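Local coordinates for protein 4-amino-4-deoxy-L-arabinose transferase or related glycosyltransferases of PMT family (Cupriavidus metallidurans, PDB 5EZM) that probably transfers 4-amino-4-deoxy-L-arabinose from a polyprenyl phosphate carrier to lipid A, as a zinc-containing membrane glycosyltransferase of the GT-C fold, at residues A41-V44 and W45-L49; L234-A237 and L238-V242; D365-P369 and R370-K374; A467-A470 and P471-Q475. One frame throughout, in Å; residues are numbered along the deposited sequence.

Contact 1: A41-V44 and W45-L49; sequences ALVV and WFVSL. With MPG ([(Z)-octadec-9-enyl] (2R)-2,3-bis(oxidanyl)propanoate), chain B.
A41 lies well inside the alpha-helix 31-47, which falls within a predicted transmembrane segment, and its O continues the i to i+4 ladder by accepting the N-H of W45 over 2.7 Å. L42 adds a side-chain contact to the next rung, in which F46 N donates to L42 O at 3.0 Å. Its CD2 methyl lies alongside the F46 ring, 4.0 Å from F46 CE2, with both side chains pointing the same way, and L42 O itself sits at the edge of that ring. With chi1 at -72°, CG of F46 stands beside its own backbone N and anti to the carbonyl carbon, which turns the ring back toward L42. One ring face is covered by CD1 of W45, centred over it. A bound monoacylglycerol-like lipid runs past the same phenyl group, its C8 lying 3.6 Å from F46 CD1. Replacing the phenyl group of F46 by the methyl of an alanine is likely to leave L42 CD2 and the lipid chain without their aromatic neighbour and to uncover W45 CD1. The indole is fixed from outside the turn, since its NE1 donates to A115 O and its ring meets H156 edge-to-face. V43 repeats the pattern with aliphatic groups on a lipid-lined flank, its CG2 resting 4.0 Å from CG2 of V47, side by side. V44 packs on Y447 and L448 of helix 435-456. Its carbonyl continues the ladder more loosely, with S48 N donating to V44 O at 3.3 Å.

Contact 2: L234-A237 and L238-V242; sequences LHLA and LGVVV. With PO4 (phosphate ion), chain C.
The backbone enters a helix here: G239 N donates to H235 O at 2.8 Å, V240 N to L236 O and V241 N to A237 O both at 2.9 Å. H235 marks the change of direction, because its phi is positive (52°) and it occupies the N-cap position ahead of helix 236-257, just after the short helix 230-233. Of the side chains, L236 and V240 lie side by side, one turn apart and pointing the same way, with CD1 of L236 4.0 Å from CG2 of V240. In V240, CG1 takes the place anti to the backbone N (chi1 165°), which leaves CG2 beside that N and leaning back over L236 O. Both residues also touch W196 of helix 185-206, whose NE1 donates to L234 O, and W196 belongs to the pocket of the bound decaprenyl phosphate. This is the first turn of a predicted transmembrane helix, and one of its N-terminal amides binds an anion, as helix N-termini commonly do. A phosphate ion, probably from the crystallisation liquor, receives a nearly straight bond (167°) from A237 N to its O3 over 2.8 Å. L236 N lies 3.3 Å from the same O3, a proximity and not an assigned bond. The positive end of the helix dipole would probably favour the anion at this place. CB of A237 rests against O3 as well.

Contact 3: D365-P369 and R370-K374; sequences DRLSP and RSWGK
S368 and W372 mark the N-terminal turn of helix 369-389, with S368 at the N-cap and L367 just before it. The backbone bonds come first: W372 N donates to S368 O over a long 3.3 Å, and G373 N donates to P369 O at 2.9 Å. P369 opens the helix, a position where its missing N-H costs no i to i-4 bond. Among polar side chains, the two serine hydroxyls form a weak hydrogen bond between S368 OG and S371 OG, 3.4 Å apart. Apolar contacts cross the cap as a hydrophobic staple, joining the residue before the N-cap to the fourth helical residue: L367 CD1 lies 4.2 Å from W372 CE3, oblique to the ring. The indole swings away from the turn to meet Y442 edge-to-face, and its NE1 makes a weak hydrogen bond with S438 OG, so the cap is joined to helix 435-456. K305 touches both L367 and S371 from helix 303-310. The other leucine branch packs on the serine. With chi1 at -64°, CG of L367 stands anti to its carbonyl carbon, and CD2 reaches to 4.0 Å from CB of S371.

Contact 4: A467-A470 and P471-Q475; sequences ADIA and PQIAQ
I469 and I473, one turn apart, carry the side-chain contact, and their torsions differ. I469 has CG1 wedged between its own backbone N and carbonyl carbon (chi1 77°), with chi2 extended. I473 instead places CG1 beside its backbone N and anti to the carbonyl carbon (chi1 -58°). The two side chains meet at a slant, consistent with these torsions: CD1 of I473 comes to 3.9 Å from CG1 of I469, and the CD1 methyls of I469 and I473 are 4.0 Å apart. The same rotamer lays CG1 of I473 against I469 O. That carbonyl is also the acceptor for I473 N, at 3.3 Å, so a single oxygen meets both the backbone and the side chain of I473. A474 N follows with a bond to A470 O of 2.9 Å. The ring of P471, a residue without an amide hydrogen, lies beside A467 O and D468 O. CB of A470 packs against CD of P471 at 3.5 Å. D468 points the other way, its OD1 in a salt bridge with R462. The apolar flank is covered by two elements: A560 of strand 557-561 touches both isoleucines, while L497 of helix 493-497 touches A470 and I473. Proline at the second position of the short helix 470-474 loses no helical bond for lack of an N-H, a placement typical of first turns; this one packs beside an outermost strand of the mixed five-stranded sheet in the C-terminal part of the chain.

Overall arrangement
All four are local contacts between neighbouring residues: contact 1 lies within a helix, the others where a helix begins. Contact 1 is the buried one, among other helices and lipid, and its chemistry is aromatic and aliphatic. Of the three that open helices, contacts 2 and 3 lie on the surface: contact 2 binds a phosphate through a backbone amide, whereas contact 3 has a hydroxyl pair and a hydrophobic staple. Contact 4, partly buried, belongs to the sheet-containing C-terminal part and lies with its centre about 54 Å from that of contact 3, across the chain's centre. Contacts 1 and 3 share no helix, yet both lean on helix 435-456. Prolines appear in contacts 3 and 4 alone, each in a first turn.

Contact 1: A41-V44 and W45-L49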
# COMPACT_ATOMS: atom_id res chain seq x y z
N ALA A 41 16.12 9.69 -8.74
CA ALA A 41 15.01 9.20 -7.94
C ALA A 41 14.02 8.43 -8.81
O ALA A 41 13.71 7.26 -8.53
CB ALA A 41 14.32 10.37 -7.23
N LEU A 42 13.57 9.05 -9.91
CA LEU A 42 12.46 8.48 -10.67
C LEU A 42 12.83 7.13 -11.25
O LEU A 42 12.03 6.18 -11.19
CB LEU A 42 12.04 9.45 -11.78
CG LEU A 42 11.12 10.60 -11.36
CD1 LEU A 42 10.85 11.54 -12.52
CD2 LEU A 42 9.81 10.04 -10.80
N VAL A 43 14.03 7.00 -11.81
CA VAL A 43 14.45 5.72 -12.37
C VAL A 43 14.50 4.66 -11.28
O VAL A 43 14.11 3.51 -11.51
CB VAL A 43 15.80 5.87 -13.10
CG1 VAL A 43 16.86 6.44 -12.18
CG2 VAL A 43 16.24 4.54 -13.68
N VAL A 44 14.95 5.02 -10.08
CA VAL A 44 14.91 4.05 -8.99
C VAL A 44 13.47 3.79 -8.58
O VAL A 44 13.11 2.67 -8.20
CB VAL A 44 15.77 4.53 -7.81
CG1 VAL A 44 15.56 3.64 -6.58
CG2 VAL A 44 17.24 4.53 -8.20
N TRP A 45 12.61 4.81 -8.69
CA TRP A 45 11.23 4.69 -8.27
C TRP A 45 10.49 3.62 -9.07
O TRP A 45 9.73 2.82 -8.51
CB TRP A 45 10.53 6.04 -8.40
CG TRP A 45 9.16 6.10 -7.81
CD1 TRP A 45 7.98 5.84 -8.44
CD2 TRP A 45 8.82 6.45 -6.46
NE1 TRP A 45 6.93 6.01 -7.57
CE2 TRP A 45 7.42 6.38 -6.35
CE3 TRP A 45 9.57 6.82 -5.34
CZ2 TRP A 45 6.75 6.67 -5.16
CZ3 TRP A 45 8.90 7.10 -4.16
CH2 TRP A 45 7.51 7.02 -4.08
N PHE A 46 10.71 3.58 -10.38
CA PHE A 46 9.96 2.67 -11.25
C PHE A 46 10.66 1.34 -11.49
O PHE A 46 10.00 0.30 -11.48
CB PHE A 46 9.66 3.35 -12.59
CG PHE A 46 8.61 4.43 -12.48
CD1 PHE A 46 7.27 4.10 -12.48
CD2 PHE A 46 8.98 5.76 -12.34
CE1 PHE A 46 6.30 5.08 -12.36
CE2 PHE A 46 8.01 6.74 -12.22
CZ PHE A 46 6.67 6.40 -12.23
N VAL A 47 11.98 1.35 -11.69
CA VAL A 47 12.71 0.09 -11.89
C VAL A 47 12.49 -0.84 -10.70
O VAL A 47 12.17 -2.02 -10.87
CB VAL A 47 14.21 0.37 -12.12
CG1 VAL A 47 15.01 -0.92 -12.02
CG2 VAL A 47 14.41 1.02 -13.48
N SER A 48 12.62 -0.31 -9.48
CA SER A 48 12.42 -1.12 -8.28
C SER A 48 11.03 -1.73 -8.21
O SER A 48 10.82 -2.68 -7.45
CB SER A 48 12.68 -0.27 -7.03
OG SER A 48 11.90 0.91 -7.05
N LEU A 49 10.07 -1.22 -8.99
CA LEU A 49 8.75 -1.83 -9.02
C LEU A 49 8.79 -3.25 -9.56
O LEU A 49 8.03 -4.11 -9.11
CB LEU A 49 7.79 -0.98 -9.85
CG LEU A 49 7.32 0.36 -9.28
CD1 LEU A 49 6.41 1.05 -10.27
CD2 LEU A 49 6.62 0.15 -7.95
C2 MPG B . 12.04 -2.84 -14.92
C3 MPG B . 10.96 -2.14 -15.73
C4 MPG B . 10.40 -0.91 -15.03
C5 MPG B . 9.19 -0.33 -15.79
C6 MPG B . 8.88 1.12 -15.42
C7 MPG B . 7.73 1.70 -16.28
C8 MPG B . 7.38 3.16 -15.91
C9 MPG B . 6.01 3.59 -16.48
C10 MPG B . 5.53 4.95 -15.89
C11 MPG B . 4.04 5.24 -16.21
C12 MPG B . 3.60 6.68 -15.78
C1 MPG B . 12.51 -4.14 -15.57

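Contact 2: L234-A237 and L238-V242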
# COMPACT_ATOMS: atom_id res chain seq x y z
N LEU A 234 -15.80 26.25 2.49
CA LEU A 234 -15.69 24.89 1.97
C LEU A 234 -16.41 24.67 0.65
O LEU A 234 -16.18 23.64 0.01
CB LEU A 234 -16.22 23.90 3.00
CG LEU A 234 -15.66 24.01 4.42
CD1 LEU A 234 -16.28 22.95 5.32
CD2 LEU A 234 -14.14 23.89 4.41
N HIS A 235 -17.26 25.61 0.23
CA HIS A 235 -18.18 25.39 -0.89
C HIS A 235 -18.97 24.10 -0.66
O HIS A 235 -18.89 23.13 -1.43
CB HIS A 235 -17.44 25.37 -2.23
CG HIS A 235 -17.06 26.73 -2.73
ND1 HIS A 235 -15.91 27.38 -2.31
CD2 HIS A 235 -17.67 27.56 -3.59
CE1 HIS A 235 -15.84 28.56 -2.91
NE2 HIS A 235 -16.89 28.69 -3.69
N LEU A 236 -19.74 24.11 0.43
CA LEU A 236 -20.39 22.90 0.93
C LEU A 236 -21.33 22.30 -0.11
O LEU A 236 -21.24 21.11 -0.43
CB LEU A 236 -21.13 23.23 2.23
CG LEU A 236 -21.47 22.10 3.21
CD1 LEU A 236 -22.73 21.35 2.81
CD2 LEU A 236 -20.29 21.16 3.37
N ALA A 237 -22.25 23.11 -0.64
CA ALA A 237 -23.26 22.58 -1.56
C ALA A 237 -22.63 22.05 -2.83
O ALA A 237 -22.84 20.88 -3.21
CB ALA A 237 -24.29 23.67 -1.88
N LEU A 238 -21.84 22.88 -3.52
CA LEU A 238 -21.22 22.46 -4.77
C LEU A 238 -20.30 21.27 -4.57
O LEU A 238 -20.26 20.35 -5.40
CB LEU A 238 -20.46 23.63 -5.39
CG LEU A 238 -19.81 23.38 -6.75
CD1 LEU A 238 -20.86 23.01 -7.78
CD2 LEU A 238 -19.01 24.60 -7.19
N GLY A 239 -19.55 21.26 -3.46
CA GLY A 239 -18.64 20.16 -3.21
C GLY A 239 -19.36 18.86 -2.91
O GLY A 239 -18.94 17.79 -3.36
N VAL A 240 -20.45 18.93 -2.14
CA VAL A 240 -21.25 17.74 -1.89
C VAL A 240 -21.84 17.22 -3.19
O VAL A 240 -21.87 16.00 -3.43
CB VAL A 240 -22.34 18.03 -0.85
CG1 VAL A 240 -23.39 16.93 -0.85
CG2 VAL A 240 -21.72 18.16 0.53
N VAL A 241 -22.31 18.12 -4.06
CA VAL A 241 -22.91 17.68 -5.32
C VAL A 241 -21.88 17.00 -6.20
O VAL A 241 -22.13 15.92 -6.75
CB VAL A 241 -23.58 18.87 -6.04
CG1 VAL A 241 -24.02 18.44 -7.44
CG2 VAL A 241 -24.76 19.38 -5.24
N VAL A 242 -20.70 17.61 -6.35
CA VAL A 242 -19.69 17.00 -7.22
C VAL A 242 -19.21 15.68 -6.64
O VAL A 242 -18.99 14.70 -7.37
CB VAL A 242 -18.53 17.98 -7.48
CG1 VAL A 242 -17.82 18.34 -6.20
CG2 VAL A 242 -17.55 17.39 -8.48
P PO4 C . -22.52 27.02 0.67
O1 PO4 C . -21.13 27.43 1.08
O2 PO4 C . -23.28 26.51 1.87
O3 PO4 C . -22.44 25.92 -0.37
O4 PO4 C . -23.25 28.21 0.09

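Contact 3: D365-P369 and R370-K374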
# COMPACT_ATOMS: atom_id res chain seq x y z
N ASP A 365 13.25 23.47 7.54
CA ASP A 365 13.47 24.80 6.99
C ASP A 365 14.03 25.77 8.01
O ASP A 365 14.67 26.75 7.62
CB ASP A 365 12.17 25.35 6.41
CG ASP A 365 12.38 26.61 5.61
OD1 ASP A 365 13.48 26.77 5.03
OD2 ASP A 365 11.45 27.45 5.56
N ARG A 366 13.83 25.52 9.30
CA ARG A 366 14.31 26.41 10.35
C ARG A 366 15.63 25.94 10.96
O ARG A 366 16.15 26.61 11.86
CB ARG A 366 13.25 26.55 11.44
CG ARG A 366 11.92 27.08 10.94
CD ARG A 366 10.86 27.05 12.02
NE ARG A 366 9.58 27.57 11.55
CZ ARG A 366 8.45 27.53 12.25
NH1 ARG A 366 8.44 26.97 13.46
NH2 ARG A 366 7.33 28.03 11.75
N LEU A 367 16.18 24.83 10.50
CA LEU A 367 17.38 24.27 11.10
C LEU A 367 18.64 25.00 10.63
O LEU A 367 18.80 25.30 9.44
CB LEU A 367 17.51 22.78 10.76
CG LEU A 367 16.41 21.87 11.30
CD1 LEU A 367 16.69 20.42 10.94
CD2 LEU A 367 16.27 22.04 12.81
N SER A 368 19.53 25.28 11.58
CA SER A 368 20.87 25.74 11.27
C SER A 368 21.73 24.56 10.85
O SER A 368 21.33 23.40 10.98
CB SER A 368 21.45 26.45 12.49
OG SER A 368 21.53 25.56 13.59
N PRO A 369 22.93 24.82 10.32
CA PRO A 369 23.83 23.69 10.00
C PRO A 369 24.18 22.82 11.19
O PRO A 369 24.26 21.59 11.04
CB PRO A 369 25.07 24.40 9.42
CG PRO A 369 24.52 25.63 8.80
CD PRO A 369 23.39 26.07 9.69
N ARG A 370 24.37 23.41 12.38
CA ARG A 370 24.76 22.60 13.53
C ARG A 370 23.65 21.66 13.97
O ARG A 370 23.91 20.52 14.37
CB ARG A 370 25.19 23.51 14.68
CG ARG A 370 25.79 22.77 15.86
CD ARG A 370 26.31 23.74 16.91
NE ARG A 370 26.87 23.05 18.07
CZ ARG A 370 28.14 22.65 18.17
NH1 ARG A 370 28.98 22.86 17.17
NH2 ARG A 370 28.56 22.04 19.27
N SER A 371 22.39 22.12 13.89
CA SER A 371 21.26 21.28 14.27
C SER A 371 21.15 20.08 13.34
O SER A 371 20.98 18.93 13.79
CB SER A 371 19.97 22.09 14.26
OG SER A 371 19.98 23.10 15.26
N TRP A 372 21.23 20.32 12.03
CA TRP A 372 21.22 19.21 11.10
C TRP A 372 22.42 18.30 11.33
O TRP A 372 22.31 17.08 11.14
CB TRP A 372 21.19 19.70 9.66
CG TRP A 372 21.17 18.57 8.69
CD1 TRP A 372 22.10 18.26 7.75
CD2 TRP A 372 20.17 17.54 8.62
NE1 TRP A 372 21.74 17.12 7.07
CE2 TRP A 372 20.56 16.66 7.59
CE3 TRP A 372 18.99 17.29 9.31
CZ2 TRP A 372 19.81 15.54 7.25
CZ3 TRP A 372 18.24 16.18 8.97
CH2 TRP A 372 18.65 15.32 7.94
N GLY A 373 23.55 18.86 11.74
CA GLY A 373 24.66 18.02 12.16
C GLY A 373 24.28 17.07 13.28
O GLY A 373 24.59 15.88 13.24
N LYS A 374 23.58 17.60 14.30
CA LYS A 374 23.06 16.75 15.37
C LYS A 374 22.23 15.61 14.80
O LYS A 374 22.42 14.44 15.15
CB LYS A 374 22.22 17.58 16.34
CG LYS A 374 22.94 18.73 17.03
CD LYS A 374 21.95 19.54 17.85
CE LYS A 374 22.66 20.50 18.80
NZ LYS A 374 23.62 21.39 18.10

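Contact 4: A467-A470 and P471-Q475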
# COMPACT_ATOMS: atom_id res chain seq x y z
N ALA A 467 5.64 -18.38 -7.94
CA ALA A 467 5.94 -18.12 -9.34
C ALA A 467 6.96 -19.09 -9.91
O ALA A 467 6.98 -19.32 -11.12
CB ALA A 467 6.44 -16.68 -9.51
N ASP A 468 7.81 -19.68 -9.06
CA ASP A 468 8.80 -20.64 -9.55
C ASP A 468 8.14 -21.91 -10.06
O ASP A 468 8.48 -22.41 -11.14
CB ASP A 468 9.81 -20.96 -8.45
CG ASP A 468 10.79 -19.83 -8.20
OD1 ASP A 468 11.06 -19.04 -9.13
OD2 ASP A 468 11.31 -19.73 -7.06
N ILE A 469 7.18 -22.46 -9.31
CA ILE A 469 6.50 -23.68 -9.73
C ILE A 469 5.34 -23.40 -10.67
O ILE A 469 4.67 -24.35 -11.11
CB ILE A 469 5.99 -24.48 -8.52
CG1 ILE A 469 4.72 -23.85 -7.94
CG2 ILE A 469 7.08 -24.59 -7.46
CD1 ILE A 469 4.11 -24.64 -6.81
N ALA A 470 5.08 -22.14 -11.01
CA ALA A 470 4.02 -21.85 -11.97
C ALA A 470 4.29 -22.43 -13.36
O ALA A 470 3.37 -23.03 -13.94
CB ALA A 470 3.76 -20.34 -12.03
N PRO A 471 5.50 -22.32 -13.94
CA PRO A 471 5.70 -22.93 -15.27
C PRO A 471 5.48 -24.44 -15.30
O PRO A 471 4.91 -24.94 -16.27
CB PRO A 471 7.15 -22.56 -15.60
CG PRO A 471 7.40 -21.32 -14.85
CD PRO A 471 6.66 -21.49 -13.56
N GLN A 472 5.93 -25.17 -14.27
CA GLN A 472 5.67 -26.61 -14.23
C GLN A 472 4.18 -26.91 -14.27
O GLN A 472 3.74 -27.82 -14.99
CB GLN A 472 6.30 -27.21 -12.97
CG GLN A 472 7.82 -27.21 -12.95
CD GLN A 472 8.41 -28.25 -13.88
OE1 GLN A 472 7.74 -29.21 -14.27
NE2 GLN A 472 9.69 -28.08 -14.23
N ILE A 473 3.38 -26.15 -13.52
CA ILE A 473 1.94 -26.38 -13.48
C ILE A 473 1.29 -26.00 -14.80
O ILE A 473 0.40 -26.70 -15.29
CB ILE A 473 1.32 -25.61 -12.30
CG1 ILE A 473 1.97 -26.05 -10.98
CG2 ILE A 473 -0.19 -25.81 -12.25
CD1 ILE A 473 1.55 -25.22 -9.80
N ALA A 474 1.73 -24.88 -15.39
CA ALA A 474 1.10 -24.38 -16.60
C ALA A 474 1.32 -25.29 -17.80
O ALA A 474 0.56 -25.20 -18.77
CB ALA A 474 1.63 -22.98 -16.92
N GLN A 475 2.34 -26.16 -17.76
CA GLN A 475 2.59 -27.06 -18.88
C GLN A 475 1.41 -27.99 -19.11
O GLN A 475 1.12 -28.35 -20.26
CB GLN A 475 3.87 -27.86 -18.63
CG GLN A 475 4.31 -28.70 -19.82
CD GLN A 475 5.48 -29.62 -19.49
OE1 GLN A 475 6.08 -29.52 -18.42
NE2 GLN A 475 5.79 -30.53 -20.41